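PDB 6OYC: glycosylation Associate Protein 2 from Streptococcus agalactiae serotype V, which is an accessory Sec system protein that probably works with its Gap1 and Gap3 partners in the glycosylation and export of serine-rich adhesins. Local coordinates for residues K346-I351 against T378-K383; P295-Y300 against E353-L358. All coordinates share one frame; numbering follows the deposited sequence.

Contact 1: K346-I351 against T378-K383; sequences KIVDAI and TYHGAK
Ile347 sets its CG2 methyl over one face of the His380 imidazole, the two side chains crossing at about a right angle, and this CH-pi contact is the centre of the meeting between helices 341-358 and 372-381. Ile347 CG2 stands 3.8 Å from the ring centroid, only 5° off the ring normal, squarely over the face. It is placed there because it points anti to the backbone N, while the other branch, CG1, turns beside the N and carries CD1 to 3.5 Å from NE2 of His380. A beta-branched residue suits this position, since one branch can sit over the ring while the other passes its rim beside NE2. The opposite face is met by the edge of the Tyr379 ring, whose CD1 stands above the centre, so one side is aliphatic and the other the rim of an aromatic ring.

Val348, one residue further along its helix, approaches the same ring obliquely: its CG2 comes within 3.7 Å of His380 ND1. The same methyl lies 3.8 Å from CB of Lys383. Lys383 offers only the base of its side chain here; the chain bends at chi2 (81°) and chi3 and leads the amine away to a hydrogen bond with Ser442 OG.

No hydrogen bond crosses between the two segments, and the polar demand of the buried imidazole is met at NE2 by the backbone carbonyl of Tyr337, in the loop before helix 341-358. Because a carbonyl can only accept, NE2 must carry the proton in that bond. Ile347 also touches Phe301 of strand 297-301. The histidine thus presents its faces to apolar partners and its NE2-H to a backbone oxygen, joining two helices of the alpha/beta domain and a loop through one ring.

Contact 2: P295-Y300 against E353-L358; sequences PPLTVY and EKLAFL
Leu297 alone carries the strand's side of this contact, and all that it meets on helix 353-358 is met by van der Waals packing. Among purely apolar pairs, its CD2 methyl lies 4.0 Å from CG of Leu355, the two side chains slanting past each other, while its CB is 4.0 Å from CD1 of Leu358. CG anti to the backbone N (chi1 161°) sends CD2 to Leu355, whereas CB, nearer the backbone, meets Leu358, three positions on. Leucine suits such a place: its branched end puts one methyl on the helix while its CB is left to meet a second leucine.

The same methyl also packs on backbone and on a polar residue: CD2 of Leu297 lies 4.0 Å from the backbone N of Leu355 and 4.2 Å from CB of Lys354. Only the aliphatic root of that lysine takes part; its amine forms salt bridges with Glu274 and, at a long 3.6 Å from NZ to OE1, with Glu353.

The strand and helix run nearly antiparallel, at 160° with axes 10.2 Å apart, as expected of a crossover helix that connects parallel strands in an alpha/beta sheet. Strands 323-327 and 365-370 flank strand 297-301, and Pro296 and Thr298 turn to helix 495-514.

Overall arrangement
Both contacts belong to helix 341-358, and their centres are about 12 Å apart. Contact 2 lays the last turns of the helix on strand 297-301, near the middle of the eight-stranded mixed sheet; contact 1 joins its middle to helix 372-381. They meet where Ile351 packs on Val299. Along the chain the segments alternate: 295-300, 346-351, 353-358, 378-383. Strand 365-370 lies between the last two and runs parallel beside strand 297-301, so contact 1 ties together the helices before and after that strand. This fits an alpha/beta-hydrolase-like domain, in which helix 372-381 follows a possible nucleophile elbow at Ser371; whether that serine is catalytic remains open.

Contact 1: K346-I351 against T378-K383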
loop_
_atom_site.group_PDB
_atom_site.type_symbol
_atom_site.label_atom_id
_atom_site.label_comp_id
_atom_site.label_asym_id
_atom_site.label_seq_id
_atom_site.Cartn_x
_atom_site.Cartn_y
_atom_site.Cartn_z
ATOM N N LYS B 346 -6.780 -12.909 3.555
ATOM C CA LYS B 346 -5.984 -12.457 2.425
ATOM C C LYS B 346 -4.654 -11.885 2.883
ATOM O O LYS B 346 -3.651 -12.018 2.172
ATOM C CB LYS B 346 -6.767 -11.437 1.604
ATOM C CG LYS B 346 -7.729 -12.135 0.697
ATOM C CD LYS B 346 -8.476 -11.215 -0.186
ATOM C CE LYS B 346 -9.195 -12.023 -1.227
ATOM N NZ LYS B 346 -10.019 -11.166 -2.073
ATOM N N ILE B 347 -4.618 -11.258 4.061
ATOM C CA ILE B 347 -3.341 -10.788 4.589
ATOM C C ILE B 347 -2.422 -11.973 4.859
ATOM O O ILE B 347 -1.234 -11.955 4.510
ATOM C CB ILE B 347 -3.565 -9.927 5.847
ATOM C CG1 ILE B 347 -4.420 -8.699 5.493
ATOM C CG2 ILE B 347 -2.225 -9.524 6.475
ATOM C CD1 ILE B 347 -4.709 -7.776 6.657
ATOM N N VAL B 348 -2.962 -13.036 5.454
ATOM C CA VAL B 348 -2.140 -14.203 5.772
ATOM C C VAL B 348 -1.654 -14.862 4.492
ATOM O O VAL B 348 -0.467 -15.176 4.345
ATOM C CB VAL B 348 -2.931 -15.177 6.668
ATOM C CG1 VAL B 348 -2.266 -16.538 6.730
ATOM C CG2 VAL B 348 -3.103 -14.578 8.071
ATOM N N ASP B 349 -2.561 -15.053 3.532
ATOM C CA ASP B 349 -2.165 -15.636 2.255
ATOM C C ASP B 349 -1.097 -14.793 1.569
ATOM O O ASP B 349 -0.168 -15.340 0.968
ATOM C CB ASP B 349 -3.381 -15.799 1.341
ATOM C CG ASP B 349 -4.394 -16.818 1.869
ATOM O OD1 ASP B 349 -4.082 -17.536 2.847
ATOM O OD2 ASP B 349 -5.513 -16.889 1.314
ATOM N N ALA B 350 -1.209 -13.461 1.649
ATOM C CA ALA B 350 -0.275 -12.605 0.925
ATOM C C ALA B 350 1.139 -12.775 1.448
ATOM O O ALA B 350 2.096 -12.801 0.665
ATOM C CB ALA B 350 -0.695 -11.138 1.014
ATOM N N ILE B 351 1.293 -12.896 2.771
ATOM C CA ILE B 351 2.616 -13.164 3.330
ATOM C C ILE B 351 3.065 -14.594 3.009
ATOM O O ILE B 351 4.196 -14.812 2.553
ATOM C CB ILE B 351 2.636 -12.873 4.842
ATOM C CG1 ILE B 351 2.209 -11.421 5.099
ATOM C CG2 ILE B 351 4.048 -13.104 5.413
ATOM C CD1 ILE B 351 1.582 -11.176 6.439
ATOM N N THR B 378 1.131 -9.073 15.273
ATOM C CA THR B 378 0.837 -10.121 16.250
ATOM C C THR B 378 -0.446 -10.884 15.913
ATOM O O THR B 378 -0.470 -12.118 15.989
ATOM C CB THR B 378 0.750 -9.511 17.655
ATOM O OG1 THR B 378 1.911 -8.702 17.905
ATOM C CG2 THR B 378 0.676 -10.596 18.700
ATOM N N TYR B 379 -1.516 -10.178 15.530
ATOM C CA TYR B 379 -2.783 -10.850 15.234
ATOM C C TYR B 379 -2.633 -11.840 14.088
ATOM O O TYR B 379 -3.164 -12.958 14.148
ATOM C CB TYR B 379 -3.869 -9.814 14.913
ATOM C CG TYR B 379 -5.247 -10.375 14.583
ATOM C CD1 TYR B 379 -5.579 -10.732 13.281
ATOM C CD2 TYR B 379 -6.217 -10.532 15.570
ATOM C CE1 TYR B 379 -6.837 -11.247 12.974
ATOM C CE2 TYR B 379 -7.482 -11.039 15.267
ATOM C CZ TYR B 379 -7.783 -11.389 13.967
ATOM O OH TYR B 379 -9.033 -11.884 13.639
ATOM N N HIS B 380 -1.927 -11.445 13.026
ATOM C CA HIS B 380 -1.757 -12.356 11.899
ATOM C C HIS B 380 -0.595 -13.322 12.133
ATOM O O HIS B 380 -0.588 -14.422 11.567
ATOM C CB HIS B 380 -1.577 -11.554 10.599
ATOM C CG HIS B 380 -2.794 -10.762 10.209
ATOM N ND1 HIS B 380 -3.933 -11.350 9.699
ATOM C CD2 HIS B 380 -3.060 -9.435 10.283
ATOM C CE1 HIS B 380 -4.844 -10.420 9.466
ATOM N NE2 HIS B 380 -4.342 -9.249 9.814
ATOM N N GLY B 381 0.380 -12.929 12.967
ATOM C CA GLY B 381 1.443 -13.846 13.360
ATOM C C GLY B 381 0.915 -15.156 13.910
ATOM O O GLY B 381 1.447 -16.227 13.610
ATOM N N ALA B 382 -0.170 -15.086 14.686
ATOM C CA ALA B 382 -0.852 -16.280 15.180
ATOM C C ALA B 382 -1.147 -17.301 14.083
ATOM O O ALA B 382 -1.184 -18.505 14.353
ATOM C CB ALA B 382 -2.151 -15.863 15.882
ATOM N N LYS B 383 -1.365 -16.855 12.852
ATOM C CA LYS B 383 -1.630 -17.778 11.759
ATOM C C LYS B 383 -0.383 -18.137 10.979
ATOM O O LYS B 383 -0.455 -18.974 10.069
ATOM C CB LYS B 383 -2.665 -17.191 10.800
ATOM C CG LYS B 383 -4.094 -17.409 11.238
ATOM C CD LYS B 383 -4.472 -16.378 12.286
ATOM C CE LYS B 383 -5.921 -15.935 12.175
ATOM N NZ LYS B 383 -6.114 -14.694 12.994
#

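Contact 2: P295-Y300 against E353-L358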
loop_
_atom_site.group_PDB
_atom_site.type_symbol
_atom_site.label_atom_id
_atom_site.label_comp_id
_atom_site.label_asym_id
_atom_site.label_seq_id
_atom_site.Cartn_x
_atom_site.Cartn_y
_atom_site.Cartn_z
ATOM N N PRO B 295 17.428 -15.668 3.478
ATOM C CA PRO B 295 16.681 -15.451 4.712
ATOM C C PRO B 295 17.240 -14.405 5.608
ATOM O O PRO B 295 18.396 -14.166 5.603
ATOM C CB PRO B 295 16.792 -16.778 5.401
ATOM C CG PRO B 295 16.977 -17.747 4.313
ATOM C CD PRO B 295 17.849 -17.056 3.341
ATOM N N PRO B 296 16.390 -13.772 6.374
ATOM C CA PRO B 296 14.976 -14.088 6.393
ATOM C C PRO B 296 14.130 -13.070 5.655
ATOM O O PRO B 296 14.648 -12.090 5.203
ATOM C CB PRO B 296 14.678 -13.975 7.854
ATOM C CG PRO B 296 15.494 -12.844 8.268
ATOM C CD PRO B 296 16.710 -12.818 7.423
ATOM N N LEU B 297 12.837 -13.327 5.535
ATOM C CA LEU B 297 11.924 -12.367 4.935
ATOM C C LEU B 297 11.387 -11.501 6.080
ATOM O O LEU B 297 10.851 -12.003 7.032
ATOM C CB LEU B 297 10.814 -13.041 4.165
ATOM C CG LEU B 297 9.550 -12.264 3.850
ATOM C CD1 LEU B 297 9.856 -11.093 2.974
ATOM C CD2 LEU B 297 8.506 -13.114 3.211
ATOM N N THR B 298 11.530 -10.201 5.955
ATOM C CA THR B 298 11.130 -9.284 7.019
ATOM C C THR B 298 9.904 -8.466 6.613
ATOM O O THR B 298 9.949 -7.714 5.633
ATOM C CB THR B 298 12.286 -8.358 7.367
ATOM O OG1 THR B 298 12.689 -7.658 6.181
ATOM C CG2 THR B 298 13.453 -9.172 7.913
ATOM N N VAL B 299 8.835 -8.563 7.399
ATOM C CA VAL B 299 7.557 -7.919 7.101
ATOM C C VAL B 299 7.345 -6.759 8.066
ATOM O O VAL B 299 7.416 -6.937 9.291
ATOM C CB VAL B 299 6.396 -8.926 7.193
ATOM C CG1 VAL B 299 5.052 -8.250 6.931
ATOM C CG2 VAL B 299 6.617 -10.095 6.240
ATOM N N TYR B 300 7.072 -5.573 7.522
ATOM C CA TYR B 300 6.752 -4.393 8.323
ATOM C C TYR B 300 5.323 -3.957 8.037
ATOM O O TYR B 300 5.006 -3.595 6.900
ATOM C CB TYR B 300 7.714 -3.246 8.026
ATOM C CG TYR B 300 7.492 -2.029 8.897
ATOM C CD1 TYR B 300 7.618 -2.108 10.284
ATOM C CD2 TYR B 300 7.163 -0.790 8.334
ATOM C CE1 TYR B 300 7.420 -0.995 11.086
ATOM C CE2 TYR B 300 6.955 0.328 9.131
ATOM C CZ TYR B 300 7.089 0.220 10.507
ATOM O OH TYR B 300 6.894 1.327 11.300
ATOM N N GLU B 353 2.294 -16.316 0.524
ATOM C CA GLU B 353 2.627 -16.381 -0.890
ATOM C C GLU B 353 4.062 -15.932 -1.141
ATOM O O GLU B 353 4.767 -16.523 -1.966
ATOM C CB GLU B 353 1.634 -15.542 -1.688
ATOM C CG GLU B 353 1.704 -15.708 -3.189
ATOM C CD GLU B 353 0.859 -14.661 -3.910
ATOM O OE1 GLU B 353 1.443 -13.768 -4.566
ATOM O OE2 GLU B 353 -0.387 -14.721 -3.803
ATOM N N LYS B 354 4.531 -14.911 -0.418
ATOM C CA LYS B 354 5.894 -14.444 -0.652
ATOM C C LYS B 354 6.929 -15.346 0.009
ATOM O O LYS B 354 8.054 -15.457 -0.496
ATOM C CB LYS B 354 6.060 -13.012 -0.159
ATOM C CG LYS B 354 4.996 -12.083 -0.680
ATOM C CD LYS B 354 5.030 -11.975 -2.186
ATOM C CE LYS B 354 3.736 -11.350 -2.707
ATOM N NZ LYS B 354 3.800 -11.130 -4.179
ATOM N N LEU B 355 6.584 -15.970 1.141
ATOM C CA LEU B 355 7.426 -17.034 1.677
ATOM C C LEU B 355 7.579 -18.155 0.660
ATOM O O LEU B 355 8.699 -18.587 0.356
ATOM C CB LEU B 355 6.839 -17.576 2.979
ATOM C CG LEU B 355 7.206 -16.787 4.235
ATOM C CD1 LEU B 355 6.241 -17.106 5.347
ATOM C CD2 LEU B 355 8.606 -17.078 4.663
ATOM N N ALA B 356 6.452 -18.620 0.106
ATOM C CA ALA B 356 6.485 -19.653 -0.925
ATOM C C ALA B 356 7.370 -19.238 -2.096
ATOM O O ALA B 356 8.263 -19.986 -2.510
ATOM C CB ALA B 356 5.064 -19.963 -1.400
ATOM N N PHE B 357 7.147 -18.038 -2.634
ATOM C CA PHE B 357 7.982 -17.546 -3.730
ATOM C C PHE B 357 9.465 -17.644 -3.396
ATOM O O PHE B 357 10.275 -18.005 -4.254
ATOM C CB PHE B 357 7.610 -16.098 -4.059
ATOM C CG PHE B 357 8.468 -15.461 -5.131
ATOM C CD1 PHE B 357 8.141 -15.590 -6.476
ATOM C CD2 PHE B 357 9.577 -14.708 -4.794
ATOM C CE1 PHE B 357 8.916 -14.977 -7.465
ATOM C CE2 PHE B 357 10.356 -14.099 -5.776
ATOM C CZ PHE B 357 10.025 -14.231 -7.110
ATOM N N LEU B 358 9.847 -17.287 -2.166
ATOM C CA LEU B 358 11.240 -17.380 -1.745
ATOM C C LEU B 358 11.652 -18.802 -1.364
ATOM O O LEU B 358 12.839 -19.039 -1.115
ATOM C CB LEU B 358 11.494 -16.445 -0.561
ATOM C CG LEU B 358 11.576 -14.953 -0.883
ATOM C CD1 LEU B 358 11.484 -14.136 0.389
ATOM C CD2 LEU B 358 12.860 -14.626 -1.629
#